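Local coordinates for protein trans-2-enoyl-CoA reductase [NADH] (Treponema denticola ATCC 35405, PDB 4GGO) that reduces the carbon-carbon double bond of trans-2-enoyl-CoA substrates such as crotonyl-CoA with NADH, in bacterial fatty acid synthesis, at residues Ile144-Asp157 with Lys203-Lys215. Sequence-based numbering, arbitrary orientation.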
ATOM      1  N   ILE A 144     -11.519   1.006  -9.351  1.00 25.97           N
ATOM      2  CA  ILE A 144     -10.176   1.488  -9.651  1.00 25.86           C
ATOM      3  C   ILE A 144      -9.411   1.805  -8.375  1.00 22.12           C
ATOM      4  O   ILE A 144      -9.729   2.758  -7.667  1.00 25.89           O
ATOM      5  CB  ILE A 144     -10.209   2.738 -10.547  1.00 29.49           C
ATOM      6  CG1 ILE A 144     -10.968   2.443 -11.840  1.00 32.10           C
ATOM      7  CG2 ILE A 144      -8.794   3.211 -10.853  1.00 23.01           C
ATOM      8  CD1 ILE A 144     -11.036   3.618 -12.779  1.00 22.71           C
ATOM      9  N   VAL A 145      -8.395   1.002  -8.087  1.00 23.48           N
ATOM     10  CA  VAL A 145      -7.615   1.172  -6.870  1.00 24.30           C
ATOM     11  C   VAL A 145      -6.328   1.939  -7.143  1.00 24.74           C
ATOM     12  O   VAL A 145      -5.453   1.465  -7.868  1.00 24.89           O
ATOM     13  CB  VAL A 145      -7.278  -0.186  -6.229  1.00 23.99           C
ATOM     14  CG1 VAL A 145      -6.468   0.013  -4.957  1.00 21.78           C
ATOM     15  CG2 VAL A 145      -8.558  -0.965  -5.940  1.00 20.55           C
ATOM     16  N   TYR A 146      -6.219   3.129  -6.562  1.00 25.02           N
ATOM     17  CA  TYR A 146      -5.018   3.941  -6.714  1.00 26.31           C
ATOM     18  C   TYR A 146      -4.111   3.783  -5.499  1.00 28.92           C
ATOM     19  O   TYR A 146      -4.362   4.370  -4.447  1.00 23.20           O
ATOM     20  CB  TYR A 146      -5.378   5.415  -6.914  1.00 26.55           C
ATOM     21  CG  TYR A 146      -4.205   6.274  -7.333  1.00 28.52           C
ATOM     22  CD1 TYR A 146      -3.377   6.867  -6.388  1.00 29.89           C
ATOM     23  CD2 TYR A 146      -3.924   6.488  -8.676  1.00 28.13           C
ATOM     24  CE1 TYR A 146      -2.302   7.649  -6.768  1.00 35.25           C
ATOM     25  CE2 TYR A 146      -2.851   7.269  -9.066  1.00 30.82           C
ATOM     26  CZ  TYR A 146      -2.045   7.847  -8.109  1.00 35.65           C
ATOM     27  OH  TYR A 146      -0.978   8.624  -8.494  1.00 41.74           O
ATOM     28  N   SER A 147      -3.054   2.991  -5.652  1.00 23.43           N
ATOM     29  CA  SER A 147      -2.138   2.723  -4.548  1.00 28.30           C
ATOM     30  C   SER A 147      -0.684   2.951  -4.947  1.00 33.36           C
ATOM     31  O   SER A 147       0.201   2.187  -4.562  1.00 29.41           O
ATOM     32  CB  SER A 147      -2.321   1.291  -4.042  1.00 25.68           C
ATOM     33  OG  SER A 147      -1.427   1.006  -2.980  1.00 27.90           O
ATOM     34  N   LEU A 148      -0.441   4.005  -5.721  1.00 38.48           N
ATOM     35  CA  LEU A 148       0.913   4.325  -6.155  1.00 38.85           C
ATOM     36  C   LEU A 148       1.758   4.852  -5.001  1.00 36.90           C
ATOM     37  O   LEU A 148       1.333   5.739  -4.258  1.00 43.19           O
ATOM     38  CB  LEU A 148       0.893   5.332  -7.308  1.00 32.51           C
ATOM     39  CG  LEU A 148       0.378   4.800  -8.646  1.00 36.27           C
ATOM     40  CD1 LEU A 148       0.412   5.887  -9.706  1.00 39.46           C
ATOM     41  CD2 LEU A 148       1.192   3.593  -9.091  1.00 37.40           C
ATOM     42  N   ALA A 149       2.955   4.294  -4.854  1.00 38.02           N
ATOM     43  CA  ALA A 149       3.868   4.695  -3.792  1.00 44.56           C
ATOM     44  C   ALA A 149       5.262   4.949  -4.352  1.00 46.40           C
ATOM     45  O   ALA A 149       6.059   4.024  -4.504  1.00 55.29           O
ATOM     46  CB  ALA A 149       3.917   3.633  -2.707  1.00 46.03           C
ATOM     47  N   SER A 150       5.548   6.209  -4.661  1.00 48.61           N
ATOM     48  CA  SER A 150       6.839   6.584  -5.224  1.00 36.16           C
ATOM     49  C   SER A 150       7.336   7.887  -4.614  1.00 39.22           C
ATOM     50  O   SER A 150       6.555   8.809  -4.386  1.00 39.82           O
ATOM     51  CB  SER A 150       6.737   6.722  -6.743  1.00 39.44           C
ATOM     52  OG  SER A 150       7.977   7.114  -7.305  1.00 42.21           O
ATOM     53  N   PRO A 151       8.646   7.965  -4.341  1.00 34.06           N
ATOM     54  CA  PRO A 151       9.239   9.193  -3.807  1.00 39.81           C
ATOM     55  C   PRO A 151       9.381  10.259  -4.888  1.00 36.90           C
ATOM     56  O   PRO A 151       9.602  11.429  -4.569  1.00 33.64           O
ATOM     57  CB  PRO A 151      10.622   8.734  -3.343  1.00 35.15           C
ATOM     58  CG  PRO A 151      10.946   7.590  -4.235  1.00 35.38           C
ATOM     59  CD  PRO A 151       9.640   6.887  -4.482  1.00 36.59           C
ATOM     60  N   VAL A 152       9.255   9.856  -6.150  1.00 35.85           N
ATOM     61  CA  VAL A 152       9.447  10.774  -7.269  1.00 34.79           C
ATOM     62  C   VAL A 152       8.333  10.684  -8.312  1.00 34.86           C
ATOM     63  O   VAL A 152       7.717   9.632  -8.492  1.00 35.39           O
ATOM     64  CB  VAL A 152      10.804  10.537  -7.968  1.00 35.29           C
ATOM     65  CG1 VAL A 152      11.954  10.805  -7.010  1.00 41.91           C
ATOM     66  CG2 VAL A 152      10.884   9.121  -8.516  1.00 38.40           C
ATOM     67  N   ARG A 153       8.081  11.795  -8.996  1.00 32.46           N
ATOM     68  CA  ARG A 153       7.118  11.826 -10.093  1.00 31.53           C
ATOM     69  C   ARG A 153       7.557  12.777 -11.202  1.00 36.31           C
ATOM     70  O   ARG A 153       7.881  13.938 -10.949  1.00 31.94           O
ATOM     71  CB  ARG A 153       5.727  12.228  -9.600  1.00 31.45           C
ATOM     72  CG  ARG A 153       4.739  12.497 -10.732  1.00 32.64           C
ATOM     73  CD  ARG A 153       3.352  12.842 -10.217  1.00 33.57           C
ATOM     74  NE  ARG A 153       2.412  13.088 -11.308  1.00 31.17           N
ATOM     75  CZ  ARG A 153       1.692  14.197 -11.442  1.00 32.78           C
ATOM     76  NH1 ARG A 153       1.794  15.172 -10.549  1.00 30.50           N
ATOM     77  NH2 ARG A 153       0.863  14.331 -12.469  1.00 29.38           N
ATOM     78  N   THR A 154       7.565  12.274 -12.432  1.00 36.10           N
ATOM     79  CA  THR A 154       7.852  13.106 -13.591  1.00 33.63           C
ATOM     80  C   THR A 154       6.553  13.660 -14.162  1.00 33.19           C
ATOM     81  O   THR A 154       5.704  12.904 -14.637  1.00 39.35           O
ATOM     82  CB  THR A 154       8.593  12.319 -14.688  1.00 36.44           C
ATOM     83  OG1 THR A 154       9.801  11.766 -14.151  1.00 31.42           O
ATOM     84  CG2 THR A 154       8.932  13.227 -15.860  1.00 33.28           C
ATOM     85  N   ASP A 155       6.399  14.978 -14.098  1.00 32.84           N
ATOM     86  CA  ASP A 155       5.210  15.645 -14.616  1.00 34.98           C
ATOM     87  C   ASP A 155       5.045  15.347 -16.103  1.00 43.63           C
ATOM     88  O   ASP A 155       5.925  15.660 -16.905  1.00 41.11           O
ATOM     89  CB  ASP A 155       5.304  17.155 -14.378  1.00 39.79           C
ATOM     90  CG  ASP A 155       3.973  17.868 -14.570  1.00 44.27           C
ATOM     91  OD1 ASP A 155       3.272  17.593 -15.566  1.00 52.21           O
ATOM     92  OD2 ASP A 155       3.630  18.712 -13.717  1.00 46.70           O
ATOM     93  N   PRO A 156       3.910  14.740 -16.472  1.00 42.46           N
ATOM     94  CA  PRO A 156       3.645  14.320 -17.852  1.00 47.95           C
ATOM     95  C   PRO A 156       3.447  15.494 -18.809  1.00 52.06           C
ATOM     96  O   PRO A 156       3.514  15.302 -20.021  1.00 58.81           O
ATOM     97  CB  PRO A 156       2.344  13.525 -17.726  1.00 43.50           C
ATOM     98  CG  PRO A 156       1.676  14.096 -16.525  1.00 41.67           C
ATOM     99  CD  PRO A 156       2.786  14.422 -15.575  1.00 42.75           C
ATOM    100  N   ASP A 157       3.207  16.686 -18.273  1.00 50.06           N
ATOM    101  CA  ASP A 157       2.955  17.855 -19.111  1.00 53.60           C
ATOM    102  C   ASP A 157       4.196  18.725 -19.301  1.00 51.43           C
ATOM    103  O   ASP A 157       4.285  19.481 -20.266  1.00 55.94           O
ATOM    104  CB  ASP A 157       1.812  18.696 -18.537  1.00 50.15           C
ATOM    105  CG  ASP A 157       0.476  17.983 -18.597  1.00 50.77           C
ATOM    106  OD1 ASP A 157       0.304  17.110 -19.474  1.00 50.42           O
ATOM    107  OD2 ASP A 157      -0.406  18.299 -17.771  1.00 57.93           O
ATOM    108  N   LYS A 203       2.887  17.473  -5.384  1.00 30.08           N
ATOM    109  CA  LYS A 203       2.988  17.053  -6.778  1.00 32.54           C
ATOM    110  C   LYS A 203       3.126  15.541  -6.894  1.00 29.73           C
ATOM    111  O   LYS A 203       2.580  14.926  -7.809  1.00 32.09           O
ATOM    112  CB  LYS A 203       4.183  17.731  -7.454  1.00 36.67           C
ATOM    113  CG  LYS A 203       3.825  18.933  -8.309  1.00 36.29           C
ATOM    114  CD  LYS A 203       3.023  18.513  -9.529  1.00 41.78           C
ATOM    115  CE  LYS A 203       2.689  19.704 -10.411  1.00 50.25           C
ATOM    116  NZ  LYS A 203       1.871  19.306 -11.591  1.00 37.54           N
ATOM    117  N   VAL A 204       3.854  14.947  -5.954  1.00 29.96           N
ATOM    118  CA  VAL A 204       4.144  13.520  -5.997  1.00 31.11           C
ATOM    119  C   VAL A 204       3.102  12.681  -5.253  1.00 32.28           C
ATOM    120  O   VAL A 204       2.676  11.634  -5.740  1.00 29.80           O
ATOM    121  CB  VAL A 204       5.549  13.222  -5.429  1.00 30.30           C
ATOM    122  CG1 VAL A 204       5.825  11.730  -5.434  1.00 28.48           C
ATOM    123  CG2 VAL A 204       6.610  13.963  -6.227  1.00 31.23           C
ATOM    124  N   MET A 205       2.686  13.149  -4.080  1.00 28.49           N
ATOM    125  CA  MET A 205       1.819  12.354  -3.213  1.00 31.99           C
ATOM    126  C   MET A 205       0.359  12.815  -3.183  1.00 32.52           C
ATOM    127  O   MET A 205      -0.477  12.195  -2.525  1.00 33.40           O
ATOM    128  CB  MET A 205       2.387  12.313  -1.793  1.00 32.18           C
ATOM    129  CG  MET A 205       3.801  11.761  -1.714  1.00 33.19           C
ATOM    130  SD  MET A 205       4.446  11.752  -0.032  1.00 45.15           S
ATOM    131  CE  MET A 205       3.256  10.687   0.782  1.00 54.33           C
ATOM    132  N   GLY A 206       0.053  13.894  -3.895  1.00 30.20           N
ATOM    133  CA  GLY A 206      -1.310  14.393  -3.963  1.00 25.74           C
ATOM    134  C   GLY A 206      -2.180  13.568  -4.895  1.00 25.01           C
ATOM    135  O   GLY A 206      -1.877  12.408  -5.175  1.00 30.38           O
ATOM    136  N   GLY A 207      -3.256  14.170  -5.391  1.00 24.37           N
ATOM    137  CA  GLY A 207      -4.205  13.451  -6.222  1.00 26.93           C
ATOM    138  C   GLY A 207      -4.224  13.843  -7.691  1.00 30.04           C
ATOM    139  O   GLY A 207      -5.203  13.582  -8.389  1.00 31.87           O
ATOM    140  N   GLU A 208      -3.147  14.459  -8.167  1.00 29.62           N
ATOM    141  CA  GLU A 208      -3.083  14.889  -9.565  1.00 33.18           C
ATOM    142  C   GLU A 208      -3.128  13.720 -10.548  1.00 30.65           C
ATOM    143  O   GLU A 208      -3.947  13.707 -11.468  1.00 32.51           O
ATOM    144  CB  GLU A 208      -1.845  15.751  -9.826  1.00 26.71           C
ATOM    145  CG  GLU A 208      -1.939  17.160  -9.261  1.00 34.66           C
ATOM    146  CD  GLU A 208      -0.877  18.088  -9.824  1.00 46.86           C
ATOM    147  OE1 GLU A 208       0.052  17.595 -10.501  1.00 37.60           O
ATOM    148  OE2 GLU A 208      -0.975  19.312  -9.596  1.00 44.08           O
ATOM    149  N   ASP A 209      -2.251  12.741 -10.352  1.00 26.97           N
ATOM    150  CA  ASP A 209      -2.179  11.598 -11.257  1.00 33.25           C
ATOM    151  C   ASP A 209      -3.444  10.752 -11.190  1.00 29.42           C
ATOM    152  O   ASP A 209      -3.901  10.218 -12.200  1.00 33.64           O
ATOM    153  CB  ASP A 209      -0.961  10.731 -10.943  1.00 30.74           C
ATOM    154  CG  ASP A 209      -0.809   9.576 -11.911  1.00 35.00           C
ATOM    155  OD1 ASP A 209      -0.767   9.825 -13.134  1.00 34.31           O
ATOM    156  OD2 ASP A 209      -0.743   8.417 -11.449  1.00 31.71           O
ATOM    157  N   TRP A 210      -3.997  10.629  -9.987  1.00 28.07           N
ATOM    158  CA  TRP A 210      -5.234   9.893  -9.768  1.00 29.34           C
ATOM    159  C   TRP A 210      -6.347  10.474 -10.630  1.00 28.21           C
ATOM    160  O   TRP A 210      -7.021   9.751 -11.365  1.00 26.06           O
ATOM    161  CB  TRP A 210      -5.623   9.969  -8.290  1.00 26.35           C
ATOM    162  CG  TRP A 210      -6.885   9.250  -7.934  1.00 27.22           C
ATOM    163  CD1 TRP A 210      -7.475   8.228  -8.618  1.00 23.40           C
ATOM    164  CD2 TRP A 210      -7.718   9.505  -6.796  1.00 22.84           C
ATOM    165  NE1 TRP A 210      -8.623   7.830  -7.976  1.00 22.13           N
ATOM    166  CE2 TRP A 210      -8.795   8.600  -6.856  1.00 28.67           C
ATOM    167  CE3 TRP A 210      -7.657  10.413  -5.735  1.00 23.96           C
ATOM    168  CZ2 TRP A 210      -9.802   8.573  -5.892  1.00 24.43           C
ATOM    169  CZ3 TRP A 210      -8.658  10.386  -4.779  1.00 28.28           C
ATOM    170  CH2 TRP A 210      -9.715   9.472  -4.865  1.00 27.70           C
ATOM    171  N   GLU A 211      -6.525  11.787 -10.539  1.00 27.57           N
ATOM    172  CA  GLU A 211      -7.549  12.483 -11.304  1.00 34.68           C
ATOM    173  C   GLU A 211      -7.266  12.382 -12.800  1.00 34.17           C
ATOM    174  O   GLU A 211      -8.187  12.298 -13.612  1.00 32.69           O
ATOM    175  CB  GLU A 211      -7.630  13.949 -10.872  1.00 38.33           C
ATOM    176  CG  GLU A 211      -8.838  14.695 -11.414  1.00 41.86           C
ATOM    177  CD  GLU A 211      -8.958  16.096 -10.848  1.00 47.30           C
ATOM    178  OE1 GLU A 211      -7.917  16.686 -10.491  1.00 48.14           O
ATOM    179  OE2 GLU A 211     -10.095  16.605 -10.751  1.00 48.97           O
ATOM    180  N   ARG A 212      -5.986  12.381 -13.158  1.00 28.02           N
ATOM    181  CA  ARG A 212      -5.587  12.258 -14.554  1.00 30.21           C
ATOM    182  C   ARG A 212      -5.961  10.881 -15.093  1.00 34.31           C
ATOM    183  O   ARG A 212      -6.433  10.758 -16.223  1.00 37.85           O
ATOM    184  CB  ARG A 212      -4.084  12.503 -14.711  1.00 28.94           C
ATOM    185  CG  ARG A 212      -3.644  12.757 -16.147  1.00 41.09           C
ATOM    186  CD  ARG A 212      -2.137  12.949 -16.237  1.00 37.56           C
ATOM    187  NE  ARG A 212      -1.699  13.276 -17.592  1.00 45.39           N
ATOM    188  CZ  ARG A 212      -1.417  14.506 -18.011  1.00 50.05           C
ATOM    189  NH1 ARG A 212      -1.521  15.533 -17.179  1.00 43.90           N
ATOM    190  NH2 ARG A 212      -1.024  14.708 -19.261  1.00 43.56           N
ATOM    191  N   TRP A 213      -5.752   9.851 -14.277  1.00 31.22           N
ATOM    192  CA  TRP A 213      -6.144   8.492 -14.639  1.00 29.75           C
ATOM    193  C   TRP A 213      -7.646   8.406 -14.883  1.00 35.99           C
ATOM    194  O   TRP A 213      -8.090   7.844 -15.883  1.00 34.41           O
ATOM    195  CB  TRP A 213      -5.744   7.499 -13.545  1.00 29.73           C
ATOM    196  CG  TRP A 213      -4.368   6.928 -13.701  1.00 22.15           C
ATOM    197  CD1 TRP A 213      -3.229   7.345 -13.076  1.00 28.43           C
ATOM    198  CD2 TRP A 213      -3.987   5.827 -14.535  1.00 26.80           C
ATOM    199  NE1 TRP A 213      -2.161   6.576 -13.472  1.00 25.42           N
ATOM    200  CE2 TRP A 213      -2.600   5.636 -14.367  1.00 27.64           C
ATOM    201  CE3 TRP A 213      -4.682   4.987 -15.411  1.00 29.24           C
ATOM    202  CZ2 TRP A 213      -1.897   4.638 -15.040  1.00 28.02           C
ATOM    203  CZ3 TRP A 213      -3.982   3.996 -16.076  1.00 22.01           C
ATOM    204  CH2 TRP A 213      -2.605   3.831 -15.887  1.00 25.52           C
ATOM    205  N   ILE A 214      -8.423   8.975 -13.964  1.00 30.92           N
ATOM    206  CA  ILE A 214      -9.879   8.921 -14.047  1.00 31.73           C
ATOM    207  C   ILE A 214     -10.422   9.692 -15.249  1.00 37.36           C
ATOM    208  O   ILE A 214     -11.250   9.176 -15.999  1.00 36.57           O
ATOM    209  CB  ILE A 214     -10.539   9.452 -12.758  1.00 31.45           C
ATOM    210  CG1 ILE A 214     -10.084   8.630 -11.549  1.00 32.20           C
ATOM    211  CG2 ILE A 214     -12.053   9.424 -12.883  1.00 30.63           C
ATOM    212  CD1 ILE A 214     -10.375   7.150 -11.671  1.00 30.43           C
ATOM    213  N   LYS A 215      -9.952  10.923 -15.429  1.00 37.93           N
ATOM    214  CA  LYS A 215     -10.424  11.773 -16.520  1.00 42.12           C
ATOM    215  C   LYS A 215     -10.133  11.181 -17.899  1.00 36.55           C
ATOM    216  O   LYS A 215     -10.948  11.298 -18.813  1.00 38.55           O
ATOM    217  CB  LYS A 215      -9.832  13.183 -16.408  1.00 42.18           C
ATOM    218  CG  LYS A 215     -10.355  13.981 -15.221  1.00 43.07           C
ATOM    219  CD  LYS A 215      -9.670  15.335 -15.114  1.00 55.66           C
ATOM    220  CE  LYS A 215     -10.061  16.252 -16.260  1.00 67.70           C
ATOM    221  NZ  LYS A 215     -11.509  16.601 -16.221  1.00 69.56           N
TER
HETATM  222  O   HOH W   1       0.964  12.034 -13.757  1.00 30.48           O
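Arg153, on strand 152-154, packs its CB on Val204 CG2 at 3.9 Å. With CG anti to the backbone N (chi1 171°) and the chain extended to NE, CD passes Lys203 O, NE lies near Asp209 CB and the guanidinium arrives beside the first turn of helix 208-219. NH1 donates twice: to Lys203 O at 2.9 Å, bent, and to Glu208 OE1 at 3.0 Å, nearly straight (169°) and in the guanidinium plane. NH2 binds a water that donates to Asp209 OD1, also paired with Lys127. Lys203 NZ, 4.3 Å from Arg153 NH1, also donates to Glu208 OE1, which probably offsets their like charges, and reaches Asp155 OD2 at 2.8 Å. Strand 141-146 belongs to the parallel Rossmann-type sheet, and segment 208-215 runs nearly antiparallel to residues 144-146 (160°). Tyr146 marks that interface: Trp210 CB sits over the ring centre, 3.9 Å from the centroid, Leu148 CG of the NAD-binding loop lies against the opposite face, and OH donates to the anti lone pair of Asp209 OD2. Arg212 grips Asp157 end-on, NH2 to OD1 (2.8 Å) and NH1 to OD2 (3.0 Å), while Pro156 CG lies over one face of the Arg212 guanidinium.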